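Local coordinates for protein formiminoglutamase (Trypanosoma cruzi, PDB 4MYK) that hydrolyses N-formimino-L-glutamate, probably with a binuclear manganese site of the arginase type at the C-terminal ends of the strands of a parallel sheet, at residues A[145-150]-A[236-241]; A[247-252]-A[279-284]; A[182-187]-A[206-211]; A[121-126]-A[163-168]; A[260-265]-A[295-300]. The protein carries 1 engineered substitution. All blocks are in the same frame, centred on the assembly; numbering follows the deposited sequence.

In the fold
All five contacts belong to one arginase/deacetylase alpha/beta fold built on an eight-stranded parallel sheet. Contact 1 joins the loops after neighbouring strands 141-145 and 231-236 and holds manganese. Contact 2, about 9 Å from contact 1 between centres, joins the loop leading to helix 258-270 with the end of strand 274-280. Contact 3, equally near contact 1, lies at the sheet margin formed by strand 204-207. Contact 5 packs helices 258-270 and 290-306, about 22 Å from contact 4. Along the chain, contact 3 falls between the segments of contact 1; contacts 1 and 4 alternate, as do 2 and 5. Contacts 1 and 4 both supply manganese ligands, with contact 2 beside them.

Contact 1: residues A[145-150]-A[236-241]; sequences VDSHLD and DVDSLK. With MN (manganese (II) ion), chain C.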
# COMPACT_ATOMS: atom_id res chain seq x y z
N VAL A 145 4.88 -0.32 -20.73
CA VAL A 145 4.70 -0.58 -19.30
C VAL A 145 3.21 -0.49 -18.99
O VAL A 145 2.61 0.59 -19.04
CB VAL A 145 5.46 0.44 -18.41
CG1 VAL A 145 5.29 0.09 -16.92
CG2 VAL A 145 6.93 0.51 -18.81
N ASP A 146 2.62 -1.64 -18.67
CA ASP A 146 1.17 -1.74 -18.65
C ASP A 146 0.79 -3.07 -18.04
O ASP A 146 1.35 -4.10 -18.40
CB ASP A 146 0.66 -1.66 -20.09
CG ASP A 146 -0.80 -1.37 -20.17
OD1 ASP A 146 -1.48 -1.44 -19.13
OD2 ASP A 146 -1.26 -1.07 -21.28
N SER A 147 -0.16 -3.04 -17.10
CA SER A 147 -0.67 -4.26 -16.49
C SER A 147 -1.54 -5.00 -17.49
O SER A 147 -1.87 -6.17 -17.32
CB SER A 147 -1.45 -3.97 -15.20
OG SER A 147 -2.60 -3.18 -15.44
N HIS A 148 -1.90 -4.27 -18.55
CA HIS A 148 -2.75 -4.79 -19.61
C HIS A 148 -1.93 -5.08 -20.86
O HIS A 148 -0.93 -4.43 -21.15
CB HIS A 148 -3.90 -3.82 -19.93
CG HIS A 148 -4.76 -3.48 -18.75
ND1 HIS A 148 -4.71 -2.27 -18.11
CD2 HIS A 148 -5.69 -4.22 -18.09
CE1 HIS A 148 -5.57 -2.26 -17.11
NE2 HIS A 148 -6.17 -3.44 -17.07
N LEU A 149 -2.38 -6.10 -21.58
CA LEU A 149 -1.84 -6.44 -22.88
C LEU A 149 -3.06 -6.60 -23.78
O LEU A 149 -3.60 -7.69 -23.94
CB LEU A 149 -1.01 -7.73 -22.76
CG LEU A 149 -0.87 -8.74 -23.90
CD1 LEU A 149 -0.80 -8.07 -25.27
CD2 LEU A 149 0.36 -9.61 -23.63
N ASP A 150 -3.50 -5.47 -24.34
CA ASP A 150 -4.73 -5.39 -25.11
C ASP A 150 -4.43 -5.02 -26.56
O ASP A 150 -4.05 -3.89 -26.86
CB ASP A 150 -5.68 -4.36 -24.49
CG ASP A 150 -7.02 -4.32 -25.17
OD1 ASP A 150 -7.16 -4.88 -26.27
OD2 ASP A 150 -7.95 -3.70 -24.61
N ASP A 236 2.00 3.29 -18.97
CA ASP A 236 0.63 3.27 -18.47
C ASP A 236 0.69 3.20 -16.96
O ASP A 236 1.24 2.25 -16.41
CB ASP A 236 -0.13 2.07 -19.03
CG ASP A 236 -1.60 2.03 -18.58
OD1 ASP A 236 -1.95 2.60 -17.53
OD2 ASP A 236 -2.40 1.42 -19.30
N VAL A 237 0.13 4.19 -16.27
CA VAL A 237 0.27 4.24 -14.82
C VAL A 237 -0.63 3.25 -14.06
O VAL A 237 -0.48 3.07 -12.84
CB VAL A 237 0.16 5.69 -14.26
CG1 VAL A 237 1.30 6.54 -14.79
CG2 VAL A 237 -1.18 6.31 -14.61
N ASP A 238 -1.56 2.60 -14.77
CA ASP A 238 -2.37 1.55 -14.16
C ASP A 238 -1.58 0.24 -14.06
O ASP A 238 -2.13 -0.82 -13.71
CB ASP A 238 -3.72 1.38 -14.86
CG ASP A 238 -3.64 0.64 -16.18
OD1 ASP A 238 -2.63 -0.06 -16.44
OD2 ASP A 238 -4.60 0.75 -16.98
N SER A 239 -0.28 0.32 -14.35
CA SER A 239 0.66 -0.78 -14.12
C SER A 239 1.20 -0.75 -12.68
O SER A 239 1.91 -1.66 -12.26
CB SER A 239 1.81 -0.68 -15.10
OG SER A 239 2.54 0.50 -14.86
N LEU A 240 0.89 0.31 -11.95
CA LEU A 240 1.23 0.40 -10.53
C LEU A 240 0.06 -0.12 -9.70
O LEU A 240 -1.09 0.00 -10.10
CB LEU A 240 1.52 1.84 -10.11
CG LEU A 240 2.81 2.56 -10.49
CD1 LEU A 240 2.93 2.80 -11.99
CD2 LEU A 240 2.86 3.88 -9.72
N LYS A 241 0.37 -0.68 -8.54
CA LYS A 241 -0.66 -1.13 -7.62
C LYS A 241 -1.51 0.06 -7.16
O LYS A 241 -0.99 1.14 -6.86
CB LYS A 241 -0.02 -1.81 -6.42
CG LYS A 241 0.98 -0.93 -5.72
CD LYS A 241 2.11 -1.75 -5.16
CE LYS A 241 1.70 -2.45 -3.89
NZ LYS A 241 2.84 -3.27 -3.40
MN MN C . -3.37 -0.49 -18.58
O HOH W 1 -4.73 -0.34 -20.55
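Asp146, His148, Asp236 and Asp238 meet across this contact through a shared manganese ion. Asp146 OD1 binds it at 2.2 Å and His148 ND1 at 2.3 Å; from the other segment, Asp236 gives OD2 alone, whereas Asp238 chelates with both oxygens. Water 1 completes six donor atoms. The His148 ring and the Asp238 carboxylate are turned 77° apart, with Asp238 OD2 in the ring plane at its edge. The metal's charge probably offsets the crowding of Asp146 OD1 and Asp236 OD2, which lie 3.0 Å apart.

Hydrogen bonds fix the ligands and their loops. Asp236 N donates to Val145 O (2.8 Å), and Ser147 OG reaches Asp238 O at 3.0 Å from above the carbonyl plane. Two Asx turns hold the carboxylates: His148 N donates to Asp146 OD1, and Asp238 N to Asp236 OD1 at 2.8 Å. Asp236 OD2 thus faces this manganese while OD1 serves its own loop. Ser147 N is buried without a partner.

In van der Waals packing, Val145 CG1, anti to its backbone nitrogen (chi1 -177°), lies 3.5 Å from Ser239 OG. This is half of the binuclear manganese site of the arginase family, on loops following parallel strands; Asp146 and Asp236 also bind the second manganese, with Asn122.

Contact 2: residues A[247-252]-A[279-284]; sequences GVSCPA and MSELNP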
# COMPACT_ATOMS: atom_id res chain seq x y z
N GLY A 247 -5.62 6.49 -8.62
CA GLY A 247 -6.31 7.41 -9.52
C GLY A 247 -6.06 7.14 -10.99
O GLY A 247 -5.40 7.93 -11.67
N VAL A 248 -6.60 6.02 -11.48
CA VAL A 248 -6.42 5.59 -12.86
C VAL A 248 -7.74 5.00 -13.28
O VAL A 248 -8.60 4.77 -12.44
CB VAL A 248 -5.27 4.54 -13.03
CG1 VAL A 248 -3.95 5.08 -12.51
CG2 VAL A 248 -5.62 3.24 -12.35
N SER A 249 -7.93 4.78 -14.58
CA SER A 249 -9.23 4.33 -15.08
C SER A 249 -9.45 2.86 -14.76
O SER A 249 -10.56 2.43 -14.46
CB SER A 249 -9.36 4.59 -16.59
OG SER A 249 -8.88 5.89 -16.94
N CYS A 250 -8.37 2.08 -14.81
CA CYS A 250 -8.42 0.66 -14.48
C CYS A 250 -7.48 0.35 -13.33
O CYS A 250 -6.37 -0.12 -13.55
CB CYS A 250 -8.05 -0.18 -15.71
SG CYS A 250 -9.23 -0.06 -17.09
N PRO A 251 -7.92 0.63 -12.09
CA PRO A 251 -7.10 0.41 -10.89
C PRO A 251 -6.58 -1.04 -10.75
O PRO A 251 -7.33 -2.01 -10.93
CB PRO A 251 -8.06 0.77 -9.74
CG PRO A 251 -9.01 1.76 -10.35
CD PRO A 251 -9.20 1.30 -11.77
N ALA A 252 -5.29 -1.15 -10.44
CA ALA A 252 -4.64 -2.45 -10.36
C ALA A 252 -4.61 -2.97 -8.93
O ALA A 252 -4.27 -2.22 -8.01
CB ALA A 252 -3.22 -2.37 -10.91
N MET A 279 2.80 8.99 -20.81
CA MET A 279 2.30 8.54 -19.52
C MET A 279 0.80 8.53 -19.64
O MET A 279 0.21 9.58 -19.89
CB MET A 279 2.74 9.50 -18.42
CG MET A 279 2.40 9.06 -17.01
SD MET A 279 3.01 10.22 -15.76
CE MET A 279 4.78 10.13 -16.07
N SER A 280 0.20 7.36 -19.48
CA SER A 280 -1.22 7.17 -19.79
C SER A 280 -2.05 6.78 -18.60
O SER A 280 -1.54 6.19 -17.65
CB SER A 280 -1.38 6.09 -20.86
OG SER A 280 -1.05 6.57 -22.14
N GLU A 281 -3.34 7.11 -18.67
CA GLU A 281 -4.38 6.57 -17.78
C GLU A 281 -4.57 7.28 -16.43
O GLU A 281 -5.36 6.83 -15.59
CB GLU A 281 -4.23 5.05 -17.62
CG GLU A 281 -4.43 4.26 -18.93
CD GLU A 281 -5.86 4.37 -19.45
OE1 GLU A 281 -6.76 4.56 -18.62
OE2 GLU A 281 -6.07 4.27 -20.68
N LEU A 282 -3.88 8.40 -16.23
CA LEU A 282 -4.09 9.22 -15.03
C LEU A 282 -5.51 9.76 -15.02
O LEU A 282 -5.93 10.43 -15.97
CB LEU A 282 -3.07 10.37 -14.93
CG LEU A 282 -3.13 11.17 -13.63
CD1 LEU A 282 -2.75 10.27 -12.48
CD2 LEU A 282 -2.22 12.39 -13.67
N ASN A 283 -6.23 9.49 -13.94
CA ASN A 283 -7.67 9.75 -13.87
C ASN A 283 -8.10 10.35 -12.51
O ASN A 283 -8.38 9.62 -11.55
CB ASN A 283 -8.41 8.44 -14.16
CG ASN A 283 -9.88 8.64 -14.32
OD1 ASN A 283 -10.46 9.57 -13.75
ND2 ASN A 283 -10.51 7.77 -15.09
N PRO A 284 -8.14 11.69 -12.43
CA PRO A 284 -8.38 12.42 -11.18
C PRO A 284 -9.80 12.30 -10.67
O PRO A 284 -10.05 12.63 -9.51
CB PRO A 284 -8.07 13.88 -11.55
CG PRO A 284 -7.20 13.78 -12.78
CD PRO A 284 -7.72 12.59 -13.52
O HOH W 2 -6.31 2.61 -16.61
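Glu281 meets the 247-252 loop with both its backbone and its carboxylate. Its carbonyl O receives a CA-H...O contact from Val248 CA at 3.2 Å and a weak hydrogen bond from Ser249 N. The side chain bends at CG (chi2 -66°), bringing OE1 to 3.0 Å from Ser249 OG. Water 2 links the same OE1 to the loop, donating to it at 2.8 Å and accepting from Cys250 N. The other oxygen, OE2, takes hydrogen bonds from the backbone N of Cys43 and of Asn122, a manganese ligand, so both oxygens are held and Glu281 is a second-shell residue.

Leu282 contributes little beyond CD1, which rests 3.6 Å from Gly247 O. Asn283 is held twice: its backbone N donates to Gly247 O at 2.9 Å, and its ND2 to Ser249 OG at 3.1 Å. The latter bond is nearly straight (163°) and keeps close to the amide plane. Asn283 CB meanwhile packs against Val248 C at 3.6 Å. ND2 also bonds to Ala50 O, giving both amide hydrogens a role.

Beyond the pair, Cys250 is tied by a disulfide to Cys43. The contact joins the loop between strand 231-236 and helix 258-270 to the end of strand 274-280, with Ala295 of helix 290-306 against Leu282.

Contact 3: residues A[182-187]-A[206-211]; sequences EFACQG and MWLSEV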
# COMPACT_ATOMS: atom_id res chain seq x y z
N GLU A 182 6.28 -5.83 -23.84
CA GLU A 182 5.18 -5.61 -22.91
C GLU A 182 5.79 -5.80 -21.53
O GLU A 182 6.27 -6.88 -21.21
CB GLU A 182 4.07 -6.64 -23.12
CG GLU A 182 3.42 -6.59 -24.50
CD GLU A 182 2.32 -5.54 -24.61
OE1 GLU A 182 2.31 -4.58 -23.83
OE2 GLU A 182 1.46 -5.69 -25.51
N PHE A 183 5.77 -4.74 -20.73
CA PHE A 183 6.48 -4.74 -19.46
C PHE A 183 5.55 -4.66 -18.26
O PHE A 183 4.73 -3.75 -18.16
CB PHE A 183 7.46 -3.58 -19.43
CG PHE A 183 8.49 -3.70 -18.36
CD1 PHE A 183 8.25 -3.20 -17.08
CD2 PHE A 183 9.70 -4.32 -18.62
CE1 PHE A 183 9.19 -3.32 -16.08
CE2 PHE A 183 10.65 -4.44 -17.63
CZ PHE A 183 10.40 -3.94 -16.36
N ALA A 184 5.68 -5.63 -17.36
CA ALA A 184 4.87 -5.69 -16.14
C ALA A 184 3.41 -5.97 -16.43
O ALA A 184 2.53 -5.53 -15.70
CB ALA A 184 5.01 -4.41 -15.33
N CYS A 185 3.16 -6.71 -17.50
CA CYS A 185 1.81 -7.16 -17.80
C CYS A 185 1.40 -8.28 -16.83
O CYS A 185 2.25 -8.98 -16.26
CB CYS A 185 1.71 -7.61 -19.26
SG CYS A 185 3.04 -8.70 -19.79
N GLN A 186 0.09 -8.42 -16.63
CA GLN A 186 -0.46 -9.33 -15.63
C GLN A 186 -1.28 -10.48 -16.25
O GLN A 186 -2.26 -10.22 -16.95
CB GLN A 186 -1.28 -8.53 -14.60
CG GLN A 186 -0.40 -7.60 -13.80
CD GLN A 186 -1.15 -6.87 -12.70
OE1 GLN A 186 -2.16 -7.34 -12.20
NE2 GLN A 186 -0.65 -5.70 -12.33
N GLY A 187 -0.87 -11.73 -16.01
CA GLY A 187 -1.52 -12.89 -16.61
C GLY A 187 -3.01 -13.06 -16.31
O GLY A 187 -3.72 -13.76 -17.03
N MET A 206 7.15 -9.50 -20.61
CA MET A 206 7.84 -9.45 -19.33
C MET A 206 6.86 -9.30 -18.16
O MET A 206 6.63 -8.19 -17.67
CB MET A 206 8.85 -8.31 -19.33
CG MET A 206 10.07 -8.63 -20.17
SD MET A 206 11.43 -7.48 -19.99
CE MET A 206 12.67 -8.36 -20.92
N TRP A 207 6.29 -10.43 -17.74
CA TRP A 207 5.21 -10.46 -16.75
C TRP A 207 5.65 -9.80 -15.46
O TRP A 207 6.82 -9.82 -15.11
CB TRP A 207 4.79 -11.90 -16.44
CG TRP A 207 4.30 -12.66 -17.62
CD1 TRP A 207 4.95 -13.65 -18.28
CD2 TRP A 207 3.04 -12.48 -18.30
NE1 TRP A 207 4.18 -14.11 -19.32
CE2 TRP A 207 3.00 -13.41 -19.35
CE3 TRP A 207 1.95 -11.62 -18.12
CZ2 TRP A 207 1.91 -13.51 -20.22
CZ3 TRP A 207 0.86 -11.73 -18.99
CH2 TRP A 207 0.86 -12.66 -20.02
N LEU A 208 4.69 -9.19 -14.76
CA LEU A 208 4.95 -8.55 -13.47
C LEU A 208 5.85 -9.42 -12.57
O LEU A 208 6.87 -8.96 -12.07
CB LEU A 208 3.63 -8.21 -12.77
CG LEU A 208 3.69 -7.52 -11.41
CD1 LEU A 208 4.45 -6.21 -11.49
CD2 LEU A 208 2.31 -7.31 -10.85
N SER A 209 5.45 -10.68 -12.39
CA SER A 209 6.16 -11.61 -11.52
C SER A 209 7.66 -11.70 -11.83
O SER A 209 8.48 -11.83 -10.94
CB SER A 209 5.50 -13.00 -11.55
OG SER A 209 5.47 -13.54 -12.86
N GLU A 210 8.01 -11.61 -13.11
CA GLU A 210 9.41 -11.69 -13.50
C GLU A 210 10.14 -10.36 -13.31
O GLU A 210 11.30 -10.34 -12.89
CB GLU A 210 9.53 -12.23 -14.93
CG GLU A 210 9.88 -11.22 -15.98
CD GLU A 210 10.05 -11.86 -17.35
OE1 GLU A 210 9.13 -12.61 -17.79
OE2 GLU A 210 11.10 -11.61 -17.99
N VAL A 211 9.46 -9.25 -13.59
CA VAL A 211 10.00 -7.92 -13.28
C VAL A 211 10.34 -7.85 -11.78
O VAL A 211 11.41 -7.40 -11.37
CB VAL A 211 9.00 -6.79 -13.63
CG1 VAL A 211 9.48 -5.44 -13.11
CG2 VAL A 211 8.76 -6.72 -15.13
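Met206 O accepts from Ala184 N at 2.7 Å, the shortest polar bond between these segments. The N of the same Met206 donates to Glu182 O, two residues before Ala184, at 2.8 Å, and the two bonds set strands 180-185 and 204-207 in parallel register. After the corner at Ala184, Cys185 O takes a third bond, from Leu208 N at 2.9 Å, at the start of helix 208-214.

Phe183 lies with one face under Val211 CG2, a CH-pi contact 3.7 Å from the ring centroid. Its CG stands anti to the backbone nitrogen (chi1 -164°), which carries the ring across to the helix. Met206 SD comes to the same ring obliquely, 3.9 Å from Phe183 CD2, as a Met-aromatic contact.

Trp207, the N-cap residue, meets the chain beyond the corner. Cys185 SG sits above its six-membered ring, displaced toward the rim and 3.5 Å from CE3, while Cys185 O approaches the ring edge near its plane.

Backbone polarity is thus spent on strand pairing and a helix start, while aromatic and sulfur groups fill the buried sides. The segments belong to the beta-alpha-beta unit 180-185, 192-200, 204-207, which reaches a subunit interface: Gly187 N and Ser209 OG bond Glu73 of the second subunit.

Contact 4: residues A[121-126]-A[163-168]; sequences GNDQSA and GTPFRQ
Asn122 opens the contact with its backbone: its carbonyl O lies 3.4 Å from Pro165 CG, and its CB is 4.1 Å from the same ring carbon. The residue is a manganese ligand, so the proline ring packs directly beside a member of the metal site.

Asp123 comes next and turns its carboxylate to the start of the other segment. OD1 receives a weak hydrogen bond from Gly163 N at 3.0 Å, while OD2 lies 3.7 Å from Pro165 CD, the aspartate side chain crossing the proline at about a right angle. CG is set beside the backbone nitrogen and opposite the carbonyl carbon (chi1 -70°), which brings both oxygens round to Gly163 and Pro165.

Ser125 presents CB to two neighbours at once, 3.8 Å from Phe166 CZ and 3.9 Å from Pro165 CB. Ser125 OG lies near both Asn122 O, at 2.8 Å, and the carboxylate of Asp278. Ala126 ends the walk: its methyl carbon meets Pro165 CB at 4.1 Å, and its backbone N faces the same CB. Gln168 also packs against that methyl.

Pro165, at the start of helix 165-170, packs against the 3-10 turn 122-124 and the start of helix 125-135. Phe166 carries the packing on to strands 141-145 and 231-236, and Ser125 and Asn122 both touch Ser280 on strand 274-280.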
# COMPACT_ATOMS: atom_id res chain seq x y z
N GLY A 121 -5.95 8.90 -22.15
CA GLY A 121 -5.94 7.44 -22.21
C GLY A 121 -4.89 6.81 -23.12
O GLY A 121 -4.25 7.48 -23.92
N ASN A 122 -4.74 5.49 -22.99
CA ASN A 122 -3.75 4.68 -23.73
C ASN A 122 -3.62 5.03 -25.21
O ASN A 122 -2.54 4.87 -25.80
CB ASN A 122 -4.11 3.19 -23.66
CG ASN A 122 -4.02 2.61 -22.25
OD1 ASN A 122 -3.10 2.90 -21.48
ND2 ASN A 122 -4.98 1.76 -21.92
N ASP A 123 -4.72 5.48 -25.80
CA ASP A 123 -4.82 5.60 -27.26
C ASP A 123 -3.85 6.62 -27.87
O ASP A 123 -3.51 6.54 -29.05
CB ASP A 123 -6.26 5.88 -27.67
CG ASP A 123 -7.17 4.67 -27.46
OD1 ASP A 123 -8.36 4.74 -27.84
OD2 ASP A 123 -6.70 3.64 -26.93
N GLN A 124 -3.39 7.56 -27.04
CA GLN A 124 -2.39 8.54 -27.44
C GLN A 124 -1.10 7.87 -27.93
O GLN A 124 -0.34 8.47 -28.69
CB GLN A 124 -2.07 9.46 -26.26
CG GLN A 124 -1.23 8.80 -25.15
CD GLN A 124 -0.90 9.76 -24.03
OE1 GLN A 124 -1.27 10.93 -24.06
NE2 GLN A 124 -0.22 9.26 -23.01
N SER A 125 -0.86 6.64 -27.50
CA SER A 125 0.39 5.95 -27.78
C SER A 125 0.54 5.61 -29.25
O SER A 125 1.66 5.51 -29.75
CB SER A 125 0.49 4.68 -26.95
OG SER A 125 0.23 4.95 -25.59
N ALA A 126 -0.58 5.42 -29.94
CA ALA A 126 -0.54 5.13 -31.37
C ALA A 126 0.06 6.30 -32.16
O ALA A 126 1.05 6.13 -32.86
CB ALA A 126 -1.91 4.73 -31.89
N GLY A 163 -7.91 3.34 -30.43
CA GLY A 163 -8.26 1.93 -30.34
C GLY A 163 -7.02 1.04 -30.31
O GLY A 163 -6.18 1.15 -31.19
N THR A 164 -6.92 0.16 -29.31
CA THR A 164 -5.75 -0.72 -29.16
C THR A 164 -4.48 -0.19 -29.83
O THR A 164 -4.12 -0.63 -30.93
CB THR A 164 -6.05 -2.16 -29.64
OG1 THR A 164 -7.01 -2.78 -28.75
CG2 THR A 164 -4.79 -2.99 -29.61
N PRO A 165 -3.79 0.74 -29.16
CA PRO A 165 -2.65 1.49 -29.73
C PRO A 165 -1.47 0.64 -30.22
O PRO A 165 -0.77 1.04 -31.16
CB PRO A 165 -2.20 2.40 -28.57
CG PRO A 165 -2.84 1.82 -27.34
CD PRO A 165 -4.11 1.18 -27.79
N PHE A 166 -1.23 -0.52 -29.61
CA PHE A 166 -0.03 -1.27 -29.93
C PHE A 166 -0.27 -2.32 -31.00
O PHE A 166 0.65 -2.80 -31.65
CB PHE A 166 0.61 -1.83 -28.66
CG PHE A 166 1.10 -0.75 -27.75
CD1 PHE A 166 2.20 0.01 -28.10
CD2 PHE A 166 0.43 -0.44 -26.58
CE1 PHE A 166 2.65 1.02 -27.29
CE2 PHE A 166 0.88 0.58 -25.76
CZ PHE A 166 1.99 1.30 -26.12
N ARG A 167 -1.53 -2.66 -31.19
CA ARG A 167 -1.92 -3.40 -32.38
C ARG A 167 -1.51 -2.56 -33.57
O ARG A 167 -0.86 -3.05 -34.49
CB ARG A 167 -3.43 -3.67 -32.39
CG ARG A 167 -3.98 -4.37 -33.62
CD ARG A 167 -3.07 -5.48 -34.12
NE ARG A 167 -3.62 -6.82 -33.94
CZ ARG A 167 -4.82 -7.23 -34.36
NH1 ARG A 167 -5.65 -6.40 -34.98
NH2 ARG A 167 -5.19 -8.48 -34.15
N GLN A 168 -1.85 -1.27 -33.51
CA GLN A 168 -1.59 -0.35 -34.61
C GLN A 168 -0.12 -0.27 -34.94
O GLN A 168 0.25 -0.16 -36.10
CB GLN A 168 -2.09 1.05 -34.28
CG GLN A 168 -3.58 1.18 -34.35
CD GLN A 168 -4.07 2.58 -34.09
OE1 GLN A 168 -4.77 2.83 -33.11
NE2 GLN A 168 -3.71 3.51 -34.98

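Contact 5: residues A[260-265]-A[295-300]; sequences EAFDMC and AVYMFY
Two helices of the alpha/beta fold, 258-270 and 290-306, pack here through Phe262, Cys265, Tyr297 and Met298. The axes of the segments 260-265 and 295-300 approach to 8.3 Å and cross at -31°, running roughly the same way.

Phe262 reaches over with the far end of its ring. CZ lies 3.4 Å from Tyr297 CB, and Tyr297 O stands over one face. Met298 CG meets the ring at its edge and in its plane, 3.7 Å from CD1, the two side chains crossing at about a right angle. The Phe262 ring is therefore touched on a face and at an edge by consecutive residues of one helix turn. It also stacks on His301.

Met298 is the central side chain on the other helix. Its SD lies 3.9 Å from Ala261 CB, and the bend at its last torsion (chi3 63°) carries CE to 3.8 Å from Cys265 SG. Cys265 CB in turn approaches the carbonyl O of Met298 at 3.1 Å.

With no hydrogen bond between these helix segments, their cohesion rests on aromatic, sulfur and methyl surfaces: a buried apolar helix-helix seam, backed by Phe235 of strand 231-236, which touches Ala261, Cys265 and Met298, and covered at Phe262 by Val254 of the third subunit.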
# COMPACT_ATOMS: atom_id res chain seq x y z
N GLU A 260 9.40 1.75 -7.39
CA GLU A 260 9.83 1.06 -8.60
C GLU A 260 9.60 1.94 -9.82
O GLU A 260 10.49 2.07 -10.66
CB GLU A 260 9.07 -0.26 -8.76
CG GLU A 260 9.45 -1.31 -7.74
CD GLU A 260 8.59 -2.54 -7.86
OE1 GLU A 260 7.36 -2.37 -8.07
OE2 GLU A 260 9.13 -3.67 -7.77
N ALA A 261 8.42 2.53 -9.90
CA ALA A 261 8.08 3.46 -10.97
C ALA A 261 9.11 4.58 -11.07
O ALA A 261 9.66 4.82 -12.15
CB ALA A 261 6.69 4.03 -10.75
N PHE A 262 9.38 5.26 -9.96
CA PHE A 262 10.39 6.31 -9.92
C PHE A 262 11.75 5.79 -10.39
O PHE A 262 12.39 6.40 -11.25
CB PHE A 262 10.58 6.83 -8.49
CG PHE A 262 9.37 7.47 -7.92
CD1 PHE A 262 8.24 7.68 -8.70
CD2 PHE A 262 9.35 7.87 -6.59
CE1 PHE A 262 7.12 8.27 -8.16
CE2 PHE A 262 8.23 8.46 -6.05
CZ PHE A 262 7.11 8.67 -6.83
N ASP A 263 12.18 4.68 -9.81
CA ASP A 263 13.45 4.07 -10.18
C ASP A 263 13.52 3.74 -11.67
O ASP A 263 14.59 3.87 -12.29
CB ASP A 263 13.70 2.81 -9.37
CG ASP A 263 14.03 3.10 -7.91
OD1 ASP A 263 13.97 4.27 -7.50
OD2 ASP A 263 14.35 2.15 -7.17
N MET A 264 12.40 3.32 -12.25
CA MET A 264 12.35 2.98 -13.67
C MET A 264 12.39 4.23 -14.55
O MET A 264 13.00 4.23 -15.61
CB MET A 264 11.09 2.19 -14.00
CG MET A 264 11.03 0.79 -13.43
SD MET A 264 9.37 0.12 -13.61
CE MET A 264 9.18 0.12 -15.39
N CYS A 265 11.71 5.28 -14.10
CA CYS A 265 11.74 6.55 -14.81
C CYS A 265 13.13 7.19 -14.80
O CYS A 265 13.57 7.75 -15.80
CB CYS A 265 10.68 7.51 -14.24
SG CYS A 265 9.02 7.03 -14.74
N ALA A 295 2.49 10.79 -10.41
CA ALA A 295 2.72 10.99 -11.84
C ALA A 295 3.77 12.07 -12.07
O ALA A 295 4.68 11.89 -12.88
CB ALA A 295 1.41 11.36 -12.55
N VAL A 296 3.65 13.17 -11.33
CA VAL A 296 4.64 14.26 -11.41
C VAL A 296 6.01 13.79 -10.90
O VAL A 296 7.04 14.12 -11.48
CB VAL A 296 4.17 15.55 -10.67
CG1 VAL A 296 5.29 16.57 -10.60
CG2 VAL A 296 2.93 16.16 -11.35
N TYR A 297 6.01 13.01 -9.82
CA TYR A 297 7.25 12.49 -9.26
C TYR A 297 7.93 11.50 -10.20
O TYR A 297 9.16 11.42 -10.25
CB TYR A 297 7.00 11.85 -7.90
CG TYR A 297 7.00 12.85 -6.76
CD1 TYR A 297 8.05 13.76 -6.61
CD2 TYR A 297 5.98 12.88 -5.83
CE1 TYR A 297 8.05 14.68 -5.58
CE2 TYR A 297 5.98 13.79 -4.78
CZ TYR A 297 7.02 14.69 -4.66
OH TYR A 297 7.04 15.60 -3.63
N MET A 298 7.14 10.76 -10.96
CA MET A 298 7.67 9.88 -11.99
C MET A 298 8.39 10.67 -13.09
O MET A 298 9.50 10.31 -13.50
CB MET A 298 6.54 9.03 -12.58
CG MET A 298 6.13 7.86 -11.72
SD MET A 298 4.70 6.96 -12.38
CE MET A 298 5.33 6.33 -13.93
N PHE A 299 7.74 11.72 -13.58
CA PHE A 299 8.34 12.64 -14.57
C PHE A 299 9.59 13.31 -13.98
O PHE A 299 10.62 13.46 -14.64
CB PHE A 299 7.31 13.70 -14.98
CG PHE A 299 7.88 14.86 -15.75
CD1 PHE A 299 8.24 14.72 -17.08
CD2 PHE A 299 8.05 16.10 -15.15
CE1 PHE A 299 8.77 15.78 -17.79
CE2 PHE A 299 8.58 17.17 -15.85
CZ PHE A 299 8.93 17.01 -17.16
N TYR A 300 9.48 13.71 -12.72
CA TYR A 300 10.59 14.30 -11.98
C TYR A 300 11.83 13.40 -12.00
O TYR A 300 12.94 13.87 -12.26
CB TYR A 300 10.14 14.57 -10.54
CG TYR A 300 11.29 14.87 -9.60
CD1 TYR A 300 11.99 16.07 -9.70
CD2 TYR A 300 11.66 13.98 -8.61
CE1 TYR A 300 13.04 16.36 -8.85
CE2 TYR A 300 12.72 14.25 -7.76
CZ TYR A 300 13.40 15.45 -7.89
OH TYR A 300 14.45 15.74 -7.04